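Local coordinates for phosphate binding protein (Planctomyces limnophilus, PDB 4JWO) that probably binds phosphate outside the cytoplasmic membrane as the PstS-type receptor of a phosphate transport system, at residues I63-S68 / I110-A115; S69-I74 / R284-Y289; T145-P150 / S251-V256; Q189-D194 / N225-G230; Y243-E248 / E318-K323. All coordinates share one frame; numbering follows the deposited sequence.

Interaction 1: residues I63-S68 / I110-A115; sequences IAVDGS and IDVTGA
Asp111 holds CG anti to its own carbonyl carbon (chi1 -59°), which swings the carboxylate across to Ala64, while Ile110 turns CG1 between its backbone N and carbonyl carbon (chi1 59°) and lays CD1 3.6 Å from Asp66 CB. Asp111 OD2 accepts a hydrogen bond from Ala64 N at 2.9 Å, nearly straight but from above the carboxylate plane; OD1 forms salt bridges to Lys294 and Arg297. Ala64 O is gripped twice, by Asp111 N at 2.9 Å and by Val112 N. A parallel ladder then runs on through Asp66 N to Val112 O, Gly114 N to Asp66 O and Ser68 N to Gly114 O. Val65 and Val112 extend in the same direction from neighbouring strands, CG1 to CG1 4.1 Å. At Gly67 (phi 129°) any CB would collide with Gly114 N, and its N is tied to Asp66 OD1 at 2.6 Å, while OD2 goes to Ser96 OG. Just past the end of strand 61-67, Ser68 OG, also hydrogen-bonded to Thr70 OG1, meets a sulfate probably from the crystallisation liquor. Parallel strands of an alpha/beta lobe with an anion at a C-terminal strand end are consistent with the phosphate pocket of the PstS family.

Interaction 2: residues S69-I74 / R284-Y289; sequences STVFPI and RPLFIY. With SO4 (sulfate ion), chain B.
Val71, Leu286, Ile288 and Ile74 form the tight, buried and apolar part of this contact. Val71 sets CG1 anti to its backbone N (chi1 -178°), which carries that methyl to 3.8 Å from Ile288 CD1, and its CG2 lies 4.2 Å from Leu286 CB. Leu286 CD1 meets Ile74 CD1 at 4.1 Å and rests 3.8 Å from Thr70 O, which accepts a hydrogen bond from Tyr321 OH. The looser side is polar and bridged by water. Thr70 OG1 and Arg284 NH2 stay 4.3 Å apart, and one water joins the side chains, accepting from Arg284 NE at 2.8 Å at the guanidinium edge and bonding Thr70 OG1. Arg284 is also paired with Glu205, Thr70 OG1 with Ser68 OG. Beyond, Ser69 N donates to sulfate O4 at 3.2 Å, and the hydroxyls of Ser68, Thr98 and Ser116 hold the same ion. The sulfate is probably from the crystallisation liquor but may mark the phosphate pocket of a PstS-type binding protein, here at the turn leading into helix 72-85.

Interaction 3: residues T145-P150 / S251-V256; sequences TVVINP and SKLKAV
The end of strand 134-148 and the start of strand 254-259 run antiparallel, Ile148 and Lys254 forming a hydrogen-bonded pair and Val147 and Ala255 the non-hydrogen-bonded pair beside it. This is a beta ladder in the mixed sheet of the binding-protein fold, in the lobe away from the N terminus. Ile148 N gives to Lys254 O at 2.9 Å, Lys254 N returns to Ile148 O, and Val256 N reaches Val146 O at 2.8 Å. A water bridges Val146 N and Val256 O beyond the last direct bond. On the face that carries Ile148 and Lys254, Val256 CG2 lies against Ile148 CG2 at 3.6 Å, the two side chains at about a right angle, and also touches Val146 CG1 at 3.8 Å. Lys254 sets CG anti to its backbone N (chi1 175°) and runs over Ile148, CD 3.8 Å from CD1, before bending at chi3 (-68°) toward the turn after the strand. Its ammonium also donates to Asn152 O and forms a salt bridge with Glu156. Replacement of Lys254 by an alanine would probably cost Glu156 this salt bridge, deprive Pro150 O and Asn152 O of their ammonium donor and uncover the flank of Ile148. Pro150 closes the end of the contact, its CG 3.3 Å from Lys252 O, while Lys254 NZ donates to Pro150 O at 3.1 Å, tilted 34° from the carbonyl plane.

Interaction 4: residues Q189-D194 / N225-G230; sequences QLFGAD and NILVQG
The ring of Phe191 lies with one face against Gly230, whose carbonyl carbon sits 3.6 Å above the ring plane, displaced toward the rim. Gly230 CA makes a CH-pi contact with the same ring, 4.0 Å from its centroid and 30° off the normal, and Gly230 O comes within 3.6 Å of CZ. Glycine is what lets the helix come so near: a CB at Gly230 would point into the ring and collide with CE2. Phe191 holds CG anti to its carbonyl carbon (chi1 -65°), standing the ring up beside the helix. Helix 224-233 belongs to a beta-alpha-beta crossover, leaving strand 219-220 and leading to strand 237-242, and it passes over strand 189-192, which pairs with both; strand and helix axes run nearly antiparallel, 162° apart and 8.4 Å at closest approach. Leu227, one turn before Gly230, covers the next stretch of strand. Its CD2 lies at the edge of the Phe191 ring, 4.1 Å from CB, and CD1 presses on Gly192 O at 3.4 Å. With alanine for Phe191, a gap would probably open beside Gly230, where the ring face now lies, and Leu227 CD2 would have less to pack on. Thr219 and Ala237, on the flanking strands, also touch Phe191.

Interaction 5: residues Y243-E248 / E318-K323; sequences YAYFAE and EVKYIK. With SO4 (sulfate ion), chain D; FMT (formic acid), chain E.
A Schellman motif ends helix 310-318, and its C-prime residue, Lys320, meets helix 243-247 of the other lobe. The positive phi of Lys320 (82°) goes with the two bonds that close the helix, Tyr321 N to Val316 O and Lys320 N to Glu317 O. Ala244 CB packs 3.8 Å from Lys320 O and 4.1 Å from Lys320 CB. A water donates to Lys320 O at 2.7 Å and accepts only weakly from Ala244 N. The Lys320 side chain bends at chi2 (-69°) and then extends past Tyr245, crossing it at about a right angle with CE 3.7 Å from Tyr245 OH. Both residues hold one sulfate: Lys320 NZ donates to O2 at 2.7 Å, and Tyr245 OH to O3 at 2.8 Å, an oxygen that lies at the edge of the ring. Glu248 OE2 stands 4.0 Å from Lys320 NZ, a long salt bridge, and the cation-pi attraction to the Tyr245 ring is at most weak. At the other end of the contact, Ile322 CD1 touches Tyr243 CD2 at 4.3 Å, while Tyr243 OH donates to a formic acid that, like the sulfate, is probably from the crystallisation liquor. Apart from the shared sulfate, the protein's own share is packing, water and a long ion pair: a surface interface between the lobes with no direct hydrogen bond across it.

From the N terminus, interaction 1 closes first, bringing the end of strand 61-67 beside strand 112-115. Interaction 2 starts inside that loop, at 69-74, and crosses it to reach strand 283-291, the next neighbour of 112-115 in the sheet; the two contacts touch. Within the long loop of interaction 2, strand 134-148 carries the chain into the second lobe, where interaction 3 joins 145-150 to 251-256 and encloses interaction 4, a strand and a helix; Lys252 and Leu253 touch Val228. Interaction 5 crosses both 2 and 3: helix 243-247 packs by Phe246 on interaction 3, while Tyr321 packs on interaction 2, tying the lobes together.

Interaction 1: residues I63-S68 / I110-A115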
# COMPACT_ATOMS: atom_id res chain seq x y z
N ILE A 63 -16.08 -14.33 10.00
CA ILE A 63 -15.91 -12.99 9.44
C ILE A 63 -15.34 -13.13 8.04
O ILE A 63 -14.26 -13.69 7.86
CB ILE A 63 -14.96 -12.14 10.31
CG1 ILE A 63 -15.37 -12.20 11.78
CG2 ILE A 63 -14.93 -10.70 9.83
CD1 ILE A 63 -14.34 -11.59 12.71
N ALA A 64 -16.07 -12.64 7.05
CA ALA A 64 -15.59 -12.66 5.67
C ALA A 64 -14.88 -11.35 5.35
O ALA A 64 -15.53 -10.31 5.28
CB ALA A 64 -16.74 -12.89 4.71
N VAL A 65 -13.56 -11.42 5.15
CA VAL A 65 -12.75 -10.24 4.81
C VAL A 65 -12.30 -10.36 3.35
O VAL A 65 -11.96 -11.45 2.89
CB VAL A 65 -11.50 -10.14 5.71
CG1 VAL A 65 -10.72 -8.85 5.43
CG2 VAL A 65 -11.90 -10.21 7.17
N ASP A 66 -12.29 -9.24 2.63
CA ASP A 66 -11.84 -9.23 1.25
C ASP A 66 -11.15 -7.90 1.04
O ASP A 66 -10.98 -7.14 1.99
CB ASP A 66 -13.04 -9.38 0.30
CG ASP A 66 -12.64 -9.90 -1.07
OD1 ASP A 66 -11.48 -9.70 -1.47
OD2 ASP A 66 -13.50 -10.50 -1.75
N GLY A 67 -10.74 -7.62 -0.19
CA GLY A 67 -10.20 -6.31 -0.50
C GLY A 67 -8.86 -6.31 -1.20
O GLY A 67 -8.50 -7.28 -1.89
N SER A 68 -8.15 -5.21 -1.00
CA SER A 68 -6.87 -4.87 -1.63
C SER A 68 -5.76 -5.89 -1.38
O SER A 68 -5.65 -6.45 -0.29
CB SER A 68 -6.43 -3.52 -1.06
OG SER A 68 -5.15 -3.14 -1.49
N ILE A 110 -19.79 -9.97 1.80
CA ILE A 110 -18.68 -9.97 2.75
C ILE A 110 -18.96 -9.03 3.94
O ILE A 110 -19.90 -8.24 3.91
CB ILE A 110 -17.34 -9.55 2.09
CG1 ILE A 110 -17.44 -8.15 1.48
CG2 ILE A 110 -16.91 -10.57 1.03
CD1 ILE A 110 -16.13 -7.64 0.91
N ASP A 111 -18.13 -9.11 4.98
CA ASP A 111 -18.34 -8.32 6.20
C ASP A 111 -17.41 -7.12 6.30
O ASP A 111 -17.78 -6.06 6.81
CB ASP A 111 -18.12 -9.18 7.44
CG ASP A 111 -19.04 -10.37 7.49
OD1 ASP A 111 -20.21 -10.23 7.09
OD2 ASP A 111 -18.58 -11.46 7.91
N VAL A 112 -16.19 -7.30 5.81
CA VAL A 112 -15.12 -6.31 5.95
C VAL A 112 -14.36 -6.23 4.64
O VAL A 112 -14.05 -7.25 4.04
CB VAL A 112 -14.13 -6.72 7.06
CG1 VAL A 112 -12.91 -5.82 7.06
CG2 VAL A 112 -14.80 -6.70 8.42
N THR A 113 -14.04 -5.02 4.18
CA THR A 113 -13.24 -4.90 2.97
C THR A 113 -12.06 -3.94 3.14
O THR A 113 -12.20 -2.87 3.75
CB THR A 113 -14.12 -4.58 1.74
OG1 THR A 113 -13.37 -4.82 0.54
CG2 THR A 113 -14.62 -3.14 1.77
N GLY A 114 -10.91 -4.34 2.62
CA GLY A 114 -9.69 -3.55 2.70
C GLY A 114 -9.54 -2.73 1.43
O GLY A 114 -9.75 -3.25 0.34
N ALA A 115 -9.17 -1.46 1.57
CA ALA A 115 -9.11 -0.57 0.42
C ALA A 115 -7.80 0.19 0.40
O ALA A 115 -7.35 0.67 1.44
CB ALA A 115 -10.27 0.41 0.46

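Interaction 2: residues S69-I74 / R284-Y289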
# COMPACT_ATOMS: atom_id res chain seq x y z
N SER A 69 -4.92 -6.12 -2.39
CA SER A 69 -3.70 -6.89 -2.18
C SER A 69 -2.78 -6.18 -1.18
O SER A 69 -1.97 -6.83 -0.52
CB SER A 69 -2.97 -7.11 -3.51
OG SER A 69 -2.49 -5.86 -4.00
N THR A 70 -2.88 -4.85 -1.07
CA THR A 70 -2.03 -4.16 -0.12
C THR A 70 -2.54 -4.19 1.32
O THR A 70 -1.77 -4.05 2.26
CB THR A 70 -1.66 -2.72 -0.56
OG1 THR A 70 -2.85 -1.95 -0.73
CG2 THR A 70 -0.91 -2.75 -1.87
N VAL A 71 -3.85 -4.37 1.49
CA VAL A 71 -4.39 -4.50 2.83
C VAL A 71 -4.37 -5.97 3.27
O VAL A 71 -4.29 -6.25 4.46
CB VAL A 71 -5.80 -3.87 2.94
CG1 VAL A 71 -6.34 -3.97 4.37
CG2 VAL A 71 -5.76 -2.41 2.46
N PHE A 72 -4.37 -6.88 2.29
CA PHE A 72 -4.29 -8.33 2.55
C PHE A 72 -3.27 -8.75 3.64
O PHE A 72 -3.63 -9.52 4.53
CB PHE A 72 -4.03 -9.11 1.24
CG PHE A 72 -4.15 -10.61 1.36
CD1 PHE A 72 -5.39 -11.22 1.31
CD2 PHE A 72 -3.02 -11.41 1.46
CE1 PHE A 72 -5.50 -12.61 1.38
CE2 PHE A 72 -3.13 -12.80 1.54
CZ PHE A 72 -4.38 -13.39 1.51
N PRO A 73 -2.02 -8.23 3.58
CA PRO A 73 -1.07 -8.70 4.60
C PRO A 73 -1.46 -8.28 6.01
O PRO A 73 -1.19 -9.01 6.97
CB PRO A 73 0.25 -8.03 4.20
CG PRO A 73 0.08 -7.67 2.76
CD PRO A 73 -1.38 -7.36 2.59
N ILE A 74 -2.08 -7.11 6.15
CA ILE A 74 -2.59 -6.68 7.44
C ILE A 74 -3.74 -7.58 7.87
O ILE A 74 -3.73 -8.12 8.97
CB ILE A 74 -3.09 -5.22 7.39
CG1 ILE A 74 -1.94 -4.28 7.03
CG2 ILE A 74 -3.73 -4.82 8.72
CD1 ILE A 74 -2.39 -2.84 6.84
N ARG A 284 0.49 6.42 0.76
CA ARG A 284 -0.95 6.62 0.86
C ARG A 284 -1.50 5.86 2.05
O ARG A 284 -0.93 4.84 2.46
CB ARG A 284 -1.64 6.14 -0.42
CG ARG A 284 -1.56 4.64 -0.65
CD ARG A 284 -2.14 4.31 -1.99
NE ARG A 284 -1.97 2.91 -2.35
CZ ARG A 284 -2.43 2.38 -3.48
NH1 ARG A 284 -3.07 3.13 -4.37
NH2 ARG A 284 -2.23 1.10 -3.74
N PRO A 285 -2.63 6.32 2.60
CA PRO A 285 -3.25 5.64 3.73
C PRO A 285 -3.97 4.38 3.28
O PRO A 285 -4.43 4.30 2.14
CB PRO A 285 -4.25 6.67 4.26
CG PRO A 285 -4.58 7.53 3.05
CD PRO A 285 -3.31 7.58 2.25
N LEU A 286 -4.04 3.39 4.17
CA LEU A 286 -4.78 2.16 3.90
C LEU A 286 -6.00 2.09 4.80
O LEU A 286 -5.95 2.52 5.95
CB LEU A 286 -3.89 0.95 4.15
CG LEU A 286 -2.63 0.85 3.29
CD1 LEU A 286 -1.93 -0.48 3.56
CD2 LEU A 286 -2.99 0.99 1.82
N PHE A 287 -7.09 1.52 4.28
CA PHE A 287 -8.36 1.51 4.99
C PHE A 287 -8.98 0.13 5.15
O PHE A 287 -8.78 -0.77 4.33
CB PHE A 287 -9.38 2.41 4.28
CG PHE A 287 -8.90 3.82 4.06
CD1 PHE A 287 -9.10 4.79 5.02
CD2 PHE A 287 -8.22 4.15 2.90
CE1 PHE A 287 -8.65 6.09 4.82
CE2 PHE A 287 -7.76 5.45 2.70
CZ PHE A 287 -7.97 6.41 3.66
N ILE A 288 -9.76 0.00 6.21
CA ILE A 288 -10.64 -1.14 6.42
C ILE A 288 -12.05 -0.59 6.56
O ILE A 288 -12.28 0.36 7.31
CB ILE A 288 -10.24 -1.92 7.69
CG1 ILE A 288 -9.03 -2.80 7.41
CG2 ILE A 288 -11.42 -2.76 8.20
CD1 ILE A 288 -9.35 -4.10 6.67
N TYR A 289 -12.99 -1.17 5.81
CA TYR A 289 -14.40 -0.77 5.86
C TYR A 289 -15.25 -1.90 6.39
O TYR A 289 -15.02 -3.06 6.07
CB TYR A 289 -14.91 -0.43 4.46
CG TYR A 289 -14.42 0.89 3.91
CD1 TYR A 289 -13.18 0.98 3.29
CD2 TYR A 289 -15.20 2.03 3.99
CE1 TYR A 289 -12.74 2.19 2.78
CE2 TYR A 289 -14.77 3.23 3.48
CZ TYR A 289 -13.54 3.30 2.88
OH TYR A 289 -13.11 4.51 2.38
S SO4 B . -5.77 -2.74 -5.19
O1 SO4 B . -4.49 -2.48 -5.82
O2 SO4 B . -5.98 -1.86 -4.04
O3 SO4 B . -6.82 -2.48 -6.16
O4 SO4 B . -5.80 -4.13 -4.73
O HOH W 1 -1.27 0.53 -1.09

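Interaction 3: residues T145-P150 / S251-V256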
# COMPACT_ATOMS: atom_id res chain seq x y z
N THR A 145 9.55 3.32 -1.90
CA THR A 145 10.69 4.13 -2.35
C THR A 145 11.20 3.65 -3.69
O THR A 145 11.30 2.45 -3.94
CB THR A 145 11.85 4.06 -1.37
OG1 THR A 145 12.23 2.69 -1.17
CG2 THR A 145 11.45 4.68 -0.03
N VAL A 146 11.52 4.60 -4.55
CA VAL A 146 12.32 4.34 -5.73
C VAL A 146 13.77 4.63 -5.35
O VAL A 146 14.07 5.66 -4.74
CB VAL A 146 11.91 5.27 -6.87
CG1 VAL A 146 12.83 5.11 -8.06
CG2 VAL A 146 10.46 4.97 -7.26
N VAL A 147 14.66 3.69 -5.66
CA VAL A 147 16.05 3.83 -5.26
C VAL A 147 17.00 3.74 -6.45
O VAL A 147 16.72 3.07 -7.44
CB VAL A 147 16.44 2.75 -4.22
CG1 VAL A 147 15.68 2.96 -2.92
CG2 VAL A 147 16.18 1.34 -4.77
N ILE A 148 18.10 4.46 -6.34
CA ILE A 148 19.20 4.37 -7.28
C ILE A 148 20.48 4.08 -6.52
O ILE A 148 20.51 4.11 -5.28
CB ILE A 148 19.32 5.65 -8.13
CG1 ILE A 148 19.39 6.89 -7.24
CG2 ILE A 148 18.14 5.76 -9.08
CD1 ILE A 148 19.54 8.23 -8.00
N ASN A 149 21.55 3.76 -7.24
CA ASN A 149 22.82 3.51 -6.60
C ASN A 149 23.36 4.85 -6.11
O ASN A 149 23.15 5.86 -6.76
CB ASN A 149 23.78 2.90 -7.61
CG ASN A 149 25.08 2.49 -6.99
OD1 ASN A 149 26.01 3.29 -6.88
ND2 ASN A 149 25.17 1.23 -6.58
N PRO A 150 24.03 4.87 -4.94
CA PRO A 150 24.49 6.17 -4.45
C PRO A 150 25.44 6.89 -5.40
O PRO A 150 25.56 8.11 -5.30
CB PRO A 150 25.20 5.80 -3.14
CG PRO A 150 24.46 4.59 -2.67
CD PRO A 150 24.23 3.80 -3.94
N SER A 251 22.11 3.86 4.35
CA SER A 251 23.51 4.20 4.13
C SER A 251 24.09 3.59 2.85
O SER A 251 25.19 3.94 2.44
CB SER A 251 24.35 3.76 5.34
OG SER A 251 24.52 2.36 5.32
N LYS A 252 23.34 2.68 2.22
CA LYS A 252 23.82 1.97 1.04
C LYS A 252 23.00 2.25 -0.22
O LYS A 252 23.35 1.80 -1.30
CB LYS A 252 23.83 0.46 1.30
CG LYS A 252 24.66 0.05 2.51
CD LYS A 252 24.59 -1.45 2.76
CE LYS A 252 23.17 -1.93 2.93
NZ LYS A 252 22.72 -2.71 1.75
N LEU A 253 21.91 2.98 -0.04
CA LEU A 253 20.98 3.28 -1.12
C LEU A 253 20.71 4.78 -1.20
O LEU A 253 20.86 5.49 -0.21
CB LEU A 253 19.64 2.58 -0.87
CG LEU A 253 19.62 1.06 -0.76
CD1 LEU A 253 18.27 0.63 -0.18
CD2 LEU A 253 19.83 0.44 -2.14
N LYS A 254 20.29 5.25 -2.37
CA LYS A 254 19.86 6.63 -2.51
C LYS A 254 18.38 6.63 -2.88
O LYS A 254 17.99 6.06 -3.90
CB LYS A 254 20.71 7.35 -3.58
CG LYS A 254 20.26 8.77 -3.89
CD LYS A 254 21.23 9.46 -4.85
CE LYS A 254 22.58 9.71 -4.20
NZ LYS A 254 23.53 10.41 -5.13
N ALA A 255 17.54 7.23 -2.05
CA ALA A 255 16.12 7.31 -2.39
C ALA A 255 15.92 8.46 -3.37
O ALA A 255 16.39 9.58 -3.15
CB ALA A 255 15.26 7.52 -1.14
N VAL A 256 15.23 8.16 -4.46
CA VAL A 256 14.89 9.17 -5.45
C VAL A 256 13.81 10.09 -4.92
O VAL A 256 12.81 9.64 -4.35
CB VAL A 256 14.43 8.49 -6.76
CG1 VAL A 256 13.93 9.51 -7.77
CG2 VAL A 256 15.57 7.65 -7.34
O HOH W 2 11.47 7.35 -3.51

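Interaction 4: residues Q189-D194 / N225-G230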
# COMPACT_ATOMS: atom_id res chain seq x y z
N GLN A 189 19.48 -0.62 -15.11
CA GLN A 189 19.26 -1.99 -14.64
C GLN A 189 18.10 -1.96 -13.66
O GLN A 189 18.21 -1.40 -12.58
CB GLN A 189 20.51 -2.52 -13.94
CG GLN A 189 21.82 -2.29 -14.69
CD GLN A 189 21.99 -3.19 -15.90
OE1 GLN A 189 21.11 -3.98 -16.23
NE2 GLN A 189 23.14 -3.08 -16.55
N LEU A 190 16.97 -2.54 -14.06
CA LEU A 190 15.73 -2.43 -13.31
C LEU A 190 15.53 -3.55 -12.30
O LEU A 190 15.73 -4.72 -12.61
CB LEU A 190 14.53 -2.43 -14.26
CG LEU A 190 14.47 -1.27 -15.25
CD1 LEU A 190 13.29 -1.49 -16.18
CD2 LEU A 190 14.34 0.06 -14.51
N PHE A 191 15.10 -3.16 -11.10
CA PHE A 191 14.79 -4.09 -10.02
C PHE A 191 13.44 -3.75 -9.45
O PHE A 191 13.10 -2.59 -9.29
CB PHE A 191 15.85 -3.98 -8.91
CG PHE A 191 17.22 -4.40 -9.33
CD1 PHE A 191 18.10 -3.49 -9.89
CD2 PHE A 191 17.62 -5.72 -9.18
CE1 PHE A 191 19.37 -3.89 -10.30
CE2 PHE A 191 18.88 -6.12 -9.58
CZ PHE A 191 19.76 -5.20 -10.14
N GLY A 192 12.64 -4.77 -9.15
CA GLY A 192 11.32 -4.52 -8.61
C GLY A 192 10.62 -5.74 -8.06
O GLY A 192 11.18 -6.83 -8.01
N ALA A 193 9.36 -5.53 -7.67
CA ALA A 193 8.56 -6.54 -7.01
C ALA A 193 8.09 -7.61 -7.97
O ALA A 193 8.01 -7.40 -9.17
CB ALA A 193 7.36 -5.88 -6.34
N ASP A 194 7.78 -8.77 -7.41
CA ASP A 194 7.16 -9.85 -8.17
C ASP A 194 5.74 -9.44 -8.60
O ASP A 194 5.05 -8.72 -7.89
CB ASP A 194 7.08 -11.13 -7.33
CG ASP A 194 8.37 -11.90 -7.31
OD1 ASP A 194 9.38 -11.41 -7.87
OD2 ASP A 194 8.38 -13.01 -6.72
N ASN A 225 15.45 -7.94 0.17
CA ASN A 225 16.86 -7.84 0.52
C ASN A 225 17.75 -8.14 -0.68
O ASN A 225 18.86 -7.61 -0.79
CB ASN A 225 17.22 -8.82 1.65
CG ASN A 225 16.32 -8.66 2.86
OD1 ASN A 225 15.56 -9.57 3.21
ND2 ASN A 225 16.42 -7.52 3.52
N ILE A 226 17.26 -9.00 -1.57
CA ILE A 226 17.95 -9.30 -2.82
C ILE A 226 17.90 -8.10 -3.76
O ILE A 226 18.87 -7.79 -4.45
CB ILE A 226 17.37 -10.58 -3.48
CG1 ILE A 226 17.74 -11.79 -2.62
CG2 ILE A 226 17.89 -10.75 -4.92
CD1 ILE A 226 17.19 -13.10 -3.15
N LEU A 227 16.75 -7.42 -3.80
CA LEU A 227 16.63 -6.20 -4.62
C LEU A 227 17.57 -5.11 -4.12
O LEU A 227 18.22 -4.43 -4.92
CB LEU A 227 15.19 -5.69 -4.63
CG LEU A 227 14.13 -6.66 -5.14
CD1 LEU A 227 12.77 -5.98 -5.08
CD2 LEU A 227 14.45 -7.11 -6.58
N VAL A 228 17.64 -4.93 -2.80
CA VAL A 228 18.58 -3.98 -2.20
C VAL A 228 19.99 -4.26 -2.69
O VAL A 228 20.69 -3.34 -3.14
CB VAL A 228 18.53 -4.02 -0.65
CG1 VAL A 228 19.70 -3.26 -0.02
CG2 VAL A 228 17.20 -3.46 -0.15
N GLN A 229 20.43 -5.52 -2.60
CA GLN A 229 21.78 -5.89 -3.00
C GLN A 229 22.00 -5.64 -4.49
O GLN A 229 23.08 -5.25 -4.91
CB GLN A 229 22.07 -7.36 -2.66
CG GLN A 229 23.51 -7.77 -2.85
CD GLN A 229 24.44 -7.05 -1.89
OE1 GLN A 229 24.10 -6.85 -0.72
NE2 GLN A 229 25.60 -6.66 -2.38
N GLY A 230 20.95 -5.86 -5.29
CA GLY A 230 21.01 -5.60 -6.71
C GLY A 230 21.31 -4.14 -7.00
O GLY A 230 22.16 -3.82 -7.83

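Interaction 5: residues Y243-E248 / E318-K323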
# COMPACT_ATOMS: atom_id res chain seq x y z
N TYR A 243 9.10 1.15 1.76
CA TYR A 243 9.94 2.11 2.47
C TYR A 243 10.80 1.47 3.57
O TYR A 243 11.94 1.88 3.79
CB TYR A 243 9.07 3.24 3.04
CG TYR A 243 9.84 4.18 3.92
CD1 TYR A 243 10.59 5.22 3.37
CD2 TYR A 243 9.84 4.02 5.30
CE1 TYR A 243 11.31 6.08 4.19
CE2 TYR A 243 10.56 4.88 6.12
CZ TYR A 243 11.29 5.89 5.56
OH TYR A 243 12.01 6.74 6.37
N ALA A 244 10.25 0.47 4.26
CA ALA A 244 10.96 -0.15 5.38
C ALA A 244 12.29 -0.71 4.92
O ALA A 244 13.28 -0.64 5.64
CB ALA A 244 10.10 -1.23 6.04
N TYR A 245 12.32 -1.26 3.71
CA TYR A 245 13.55 -1.84 3.20
C TYR A 245 14.55 -0.77 2.75
O TYR A 245 15.75 -0.98 2.80
CB TYR A 245 13.25 -2.86 2.09
CG TYR A 245 12.70 -4.17 2.64
CD1 TYR A 245 13.56 -5.16 3.11
CD2 TYR A 245 11.33 -4.41 2.70
CE1 TYR A 245 13.07 -6.36 3.62
CE2 TYR A 245 10.84 -5.61 3.21
CZ TYR A 245 11.72 -6.58 3.67
OH TYR A 245 11.25 -7.77 4.18
N PHE A 246 14.07 0.41 2.35
CA PHE A 246 14.99 1.52 2.14
C PHE A 246 15.55 2.00 3.47
O PHE A 246 16.77 2.17 3.62
CB PHE A 246 14.34 2.71 1.41
CG PHE A 246 15.16 3.97 1.53
CD1 PHE A 246 16.35 4.12 0.81
CD2 PHE A 246 14.78 4.99 2.40
CE1 PHE A 246 17.13 5.26 0.95
CE2 PHE A 246 15.56 6.13 2.54
CZ PHE A 246 16.73 6.27 1.82
N ALA A 247 14.66 2.23 4.44
CA ALA A 247 15.05 2.89 5.69
C ALA A 247 16.14 2.13 6.41
O ALA A 247 17.07 2.73 6.96
CB ALA A 247 13.83 3.06 6.60
N GLU A 248 16.07 0.81 6.37
CA GLU A 248 17.03 0.01 7.12
C GLU A 248 18.34 -0.17 6.36
O GLU A 248 19.31 -0.69 6.90
CB GLU A 248 16.43 -1.34 7.47
CG GLU A 248 16.23 -2.20 6.27
CD GLU A 248 15.53 -3.50 6.58
OE1 GLU A 248 15.74 -4.48 5.83
OE2 GLU A 248 14.75 -3.54 7.56
N GLU A 318 4.91 -4.87 11.76
CA GLU A 318 5.50 -6.19 11.56
C GLU A 318 5.45 -6.62 10.10
O GLU A 318 6.35 -7.31 9.62
CB GLU A 318 4.81 -7.22 12.44
CG GLU A 318 5.69 -8.33 12.95
CD GLU A 318 5.03 -9.09 14.08
OE1 GLU A 318 4.43 -10.16 13.82
OE2 GLU A 318 5.09 -8.60 15.23
N VAL A 319 4.41 -6.21 9.39
CA VAL A 319 4.30 -6.54 7.97
C VAL A 319 4.88 -5.41 7.11
O VAL A 319 4.61 -5.33 5.91
CB VAL A 319 2.86 -6.87 7.54
CG1 VAL A 319 2.34 -8.10 8.31
CG2 VAL A 319 1.95 -5.66 7.76
N LYS A 320 5.65 -4.54 7.76
CA LYS A 320 6.52 -3.56 7.10
C LYS A 320 5.82 -2.29 6.63
O LYS A 320 6.35 -1.54 5.80
CB LYS A 320 7.33 -4.19 5.95
CG LYS A 320 8.17 -5.41 6.36
CD LYS A 320 9.33 -5.04 7.26
CE LYS A 320 10.30 -6.21 7.37
NZ LYS A 320 11.54 -5.84 8.11
N TYR A 321 4.64 -2.02 7.19
CA TYR A 321 3.94 -0.78 6.92
C TYR A 321 4.24 0.24 8.01
O TYR A 321 4.94 -0.06 8.98
CB TYR A 321 2.42 -1.01 6.81
CG TYR A 321 1.98 -1.72 5.54
CD1 TYR A 321 2.55 -1.41 4.31
CD2 TYR A 321 0.98 -2.68 5.56
CE1 TYR A 321 2.14 -2.06 3.14
CE2 TYR A 321 0.56 -3.32 4.40
CZ TYR A 321 1.14 -3.00 3.19
OH TYR A 321 0.73 -3.65 2.05
N ILE A 322 3.71 1.44 7.84
CA ILE A 322 3.90 2.54 8.78
C ILE A 322 2.63 2.68 9.62
O ILE A 322 1.52 2.72 9.08
CB ILE A 322 4.19 3.85 8.01
CG1 ILE A 322 5.53 3.74 7.27
CG2 ILE A 322 4.15 5.04 8.95
CD1 ILE A 322 5.74 4.76 6.17
N LYS A 323 2.77 2.73 10.95
CA LYS A 323 1.58 2.82 11.79
C LYS A 323 1.01 4.23 11.68
O LYS A 323 1.74 5.18 11.39
CB LYS A 323 1.87 2.42 13.24
CG LYS A 323 2.75 3.40 13.99
CD LYS A 323 2.90 2.97 15.44
CE LYS A 323 3.78 3.95 16.20
NZ LYS A 323 3.82 3.60 17.65
S SO4 D . 13.05 -9.13 6.89
O1 SO4 D . 13.94 -10.11 7.53
O2 SO4 D . 13.30 -7.81 7.44
O3 SO4 D . 13.32 -9.08 5.45
O4 SO4 D . 11.67 -9.55 7.14
C FMT E . 12.16 5.58 9.24
O1 FMT E . 13.09 6.19 8.70
O2 FMT E . 12.20 4.39 9.55
O HOH W 3 7.73 -1.52 3.45
O HOH W 4 12.76 -2.78 8.75